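PDB 6D0P: pirin family protein from Acinetobacter baumannii, which probably acts as a metal-dependent quercetin 2,3-dioxygenase of the pirin family, binding one iron cation per subunit. Local coordinates for residues Trp99-Ala104 with Thr178-Leu183. Sequence-based numbering, arbitrary orientation.
Sequences WMTAGA and TTFSPL
The hydroxyl OG1 of T101, hydrogen-bonded to the carboxylate of E70, also meets the rim of the F180 ring, 3.7 Å from CE1 and near the ring plane. With CG anti to its carbonyl carbon (chi1 -70°), F180 sends its ring back toward strand 97-101, and the CG2 methyl of T101 sits 3.9 Å from the same CE1. The other oxygen of E70 takes a bond from W99 NE1, so this one carboxylate on the neighbouring strand 69-75 ties together the two residues of the strand that reach the loop. W99 keeps CG anti to its backbone N (chi1 -166°) and holds its indole out against the loop. The carbonyl O of T178 lies over one indole face, 3.9 Å above the plane and displaced toward the rim; at the ring's far end CH2 meets L183 CD1 edge-on at 3.9 Å, while T179 CG2 comes to CZ2 obliquely. Within the loop, T179 OG1 donates to S181 O over 2.9 Å, from above the carbonyl plane. Mostly van der Waals in character, the contact joins a strand of the manganese-bearing N-terminal cupin domain to the loop before strand 183-190 of the C-terminal one, at the interface of pirin's two-domain bicupin fold.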
ATOM      1  N   TRP A  99       0.665  -4.939  -8.087  1.00 12.76           N
ATOM      2  CA  TRP A  99       1.841  -4.110  -7.848  1.00 12.98           C
ATOM      3  C   TRP A  99       2.169  -3.426  -9.175  1.00 12.85           C
ATOM      4  O   TRP A  99       2.838  -4.011 -10.024  1.00 12.98           O
ATOM      5  CB  TRP A  99       3.006  -4.968  -7.323  1.00 13.86           C
ATOM      6  CG  TRP A  99       4.127  -4.163  -6.744  1.00 14.40           C
ATOM      7  CD1 TRP A  99       5.003  -3.372  -7.432  1.00 14.67           C
ATOM      8  CD2 TRP A  99       4.523  -4.091  -5.362  1.00 14.12           C
ATOM      9  NE1 TRP A  99       5.897  -2.792  -6.565  1.00 15.16           N
ATOM     10  CE2 TRP A  99       5.636  -3.225  -5.297  1.00 14.81           C
ATOM     11  CE3 TRP A  99       4.048  -4.666  -4.179  1.00 14.78           C
ATOM     12  CZ2 TRP A  99       6.268  -2.906  -4.099  1.00 15.48           C
ATOM     13  CZ3 TRP A  99       4.678  -4.354  -2.995  1.00 15.92           C
ATOM     14  CH2 TRP A  99       5.763  -3.478  -2.956  1.00 15.74           C
HETATM   15  N   MSE A 100       1.619  -2.241  -9.384  1.00 12.96           N
HETATM   16  CA  MSE A 100       1.762  -1.548 -10.656  1.00 13.79           C
HETATM   17  C   MSE A 100       2.821  -0.493 -10.613  1.00 13.51           C
HETATM   18  O   MSE A 100       2.802   0.411  -9.745  1.00 14.60           O
HETATM   19  CB  MSE A 100       0.448  -0.859 -11.038  1.00 15.13           C
HETATM   20  CG  MSE A 100       0.585  -0.172 -12.409  1.00 18.17           C
HETATM   21 SE   MSE A 100      -1.042   0.900 -12.827  1.00 23.32          SE
HETATM   22  CE  MSE A 100      -0.651   2.394 -11.647  1.00 21.20           C
ATOM     23  N   THR A 101       3.766  -0.589 -11.535  1.00 13.72           N
ATOM     24  CA  THR A 101       4.788   0.434 -11.658  1.00 13.32           C
ATOM     25  C   THR A 101       4.308   1.466 -12.684  1.00 13.65           C
ATOM     26  O   THR A 101       4.169   1.126 -13.859  1.00 13.64           O
ATOM     27  CB  THR A 101       6.122  -0.143 -12.128  1.00 14.28           C
ATOM     28  OG1 THR A 101       6.484  -1.253 -11.307  1.00 15.31           O
ATOM     29  CG2 THR A 101       7.206   0.906 -12.141  1.00 14.72           C
ATOM     30  N   ALA A 102       4.009   2.680 -12.256  1.00 13.18           N
ATOM     31  CA  ALA A 102       3.600   3.712 -13.179  1.00 14.12           C
ATOM     32  C   ALA A 102       4.804   4.133 -14.030  1.00 15.40           C
ATOM     33  O   ALA A 102       4.671   4.362 -15.247  1.00 14.25           O
ATOM     34  CB  ALA A 102       3.022   4.890 -12.438  1.00 14.82           C
ATOM     35  N   GLY A 103       5.963   4.303 -13.386  1.00 15.37           N
ATOM     36  CA  GLY A 103       7.162   4.646 -14.129  1.00 15.76           C
ATOM     37  C   GLY A 103       6.981   5.909 -14.959  1.00 15.40           C
ATOM     38  O   GLY A 103       6.470   6.910 -14.462  1.00 14.14           O
ATOM     39  N   ALA A 104       7.351   5.827 -16.237  1.00 15.65           N
ATOM     40  CA  ALA A 104       7.295   6.946 -17.184  1.00 15.71           C
ATOM     41  C   ALA A 104       5.858   7.434 -17.358  1.00 16.67           C
ATOM     42  O   ALA A 104       5.666   8.570 -17.807  1.00 17.04           O
ATOM     43  CB  ALA A 104       7.894   6.556 -18.523  1.00 17.34           C
ATOM     44  N   THR A 178       8.165  -8.268  -7.217  1.00 15.49           N
ATOM     45  CA  THR A 178       9.533  -7.788  -7.373  1.00 16.13           C
ATOM     46  C   THR A 178       9.534  -6.276  -7.130  1.00 15.68           C
ATOM     47  O   THR A 178       8.505  -5.608  -7.324  1.00 15.68           O
ATOM     48  CB  THR A 178      10.126  -8.118  -8.752  1.00 17.57           C
ATOM     49  OG1 THR A 178       9.356  -7.438  -9.740  1.00 16.65           O
ATOM     50  CG2 THR A 178      10.164  -9.600  -9.055  1.00 18.87           C
ATOM     51  N   THR A 179      10.692  -5.735  -6.755  1.00 14.84           N
ATOM     52  CA  THR A 179      10.838  -4.328  -6.379  1.00 15.06           C
ATOM     53  C   THR A 179      12.127  -3.734  -6.983  1.00 14.69           C
ATOM     54  O   THR A 179      13.013  -4.471  -7.429  1.00 14.86           O
ATOM     55  CB  THR A 179      10.863  -4.169  -4.851  1.00 16.33           C
ATOM     56  OG1 THR A 179      12.074  -4.757  -4.364  1.00 16.55           O
ATOM     57  CG2 THR A 179       9.677  -4.806  -4.163  1.00 17.51           C
ATOM     58  N   PHE A 180      12.214  -2.400  -7.004  1.00 14.58           N
ATOM     59  CA  PHE A 180      13.397  -1.694  -7.556  1.00 14.65           C
ATOM     60  C   PHE A 180      14.450  -1.380  -6.486  1.00 16.12           C
ATOM     61  O   PHE A 180      15.591  -1.030  -6.828  1.00 16.49           O
ATOM     62  CB  PHE A 180      12.972  -0.397  -8.236  1.00 14.68           C
ATOM     63  CG  PHE A 180      12.217  -0.605  -9.517  1.00 13.73           C
ATOM     64  CD1 PHE A 180      10.867  -0.945  -9.505  1.00 13.66           C
ATOM     65  CD2 PHE A 180      12.838  -0.415 -10.733  1.00 14.55           C
ATOM     66  CE1 PHE A 180      10.176  -1.118 -10.694  1.00 13.81           C
ATOM     67  CE2 PHE A 180      12.141  -0.575 -11.919  1.00 14.37           C
ATOM     68  CZ  PHE A 180      10.815  -0.933 -11.894  1.00 14.43           C
ATOM     69  N   SER A 181      14.065  -1.438  -5.210  1.00 15.18           N
ATOM     70  CA  SER A 181      14.984  -1.178  -4.107  1.00 14.90           C
ATOM     71  C   SER A 181      14.631  -2.155  -2.978  1.00 15.47           C
ATOM     72  O   SER A 181      13.544  -2.713  -3.010  1.00 15.63           O
ATOM     73  CB  SER A 181      14.926   0.269  -3.643  1.00 14.26           C
ATOM     74  OG  SER A 181      13.630   0.630  -3.203  1.00 12.91           O
ATOM     75  N   PRO A 182      15.518  -2.335  -1.991  1.00 15.67           N
ATOM     76  CA  PRO A 182      15.257  -3.309  -0.922  1.00 16.48           C
ATOM     77  C   PRO A 182      14.110  -2.846  -0.015  1.00 15.86           C
ATOM     78  O   PRO A 182      14.206  -1.780   0.602  1.00 15.33           O
ATOM     79  CB  PRO A 182      16.574  -3.406  -0.137  1.00 17.16           C
ATOM     80  CG  PRO A 182      17.611  -2.956  -1.142  1.00 17.87           C
ATOM     81  CD  PRO A 182      16.900  -1.830  -1.863  1.00 16.77           C
ATOM     82  N   LEU A 183      13.042  -3.631   0.037  1.00 15.11           N
ATOM     83  CA  LEU A 183      11.899  -3.271   0.836  1.00 15.69           C
ATOM     84  C   LEU A 183      11.028  -4.503   1.102  1.00 14.86           C
ATOM     85  O   LEU A 183      11.102  -5.531   0.393  1.00 15.62           O
ATOM     86  CB  LEU A 183      11.114  -2.132   0.169  1.00 15.86           C
ATOM     87  CG  LEU A 183      10.381  -2.441  -1.127  1.00 16.16           C
ATOM     88  CD1 LEU A 183       8.984  -2.958  -0.854  1.00 16.10           C
ATOM     89  CD2 LEU A 183      10.278  -1.206  -1.992  1.00 17.35           C
TER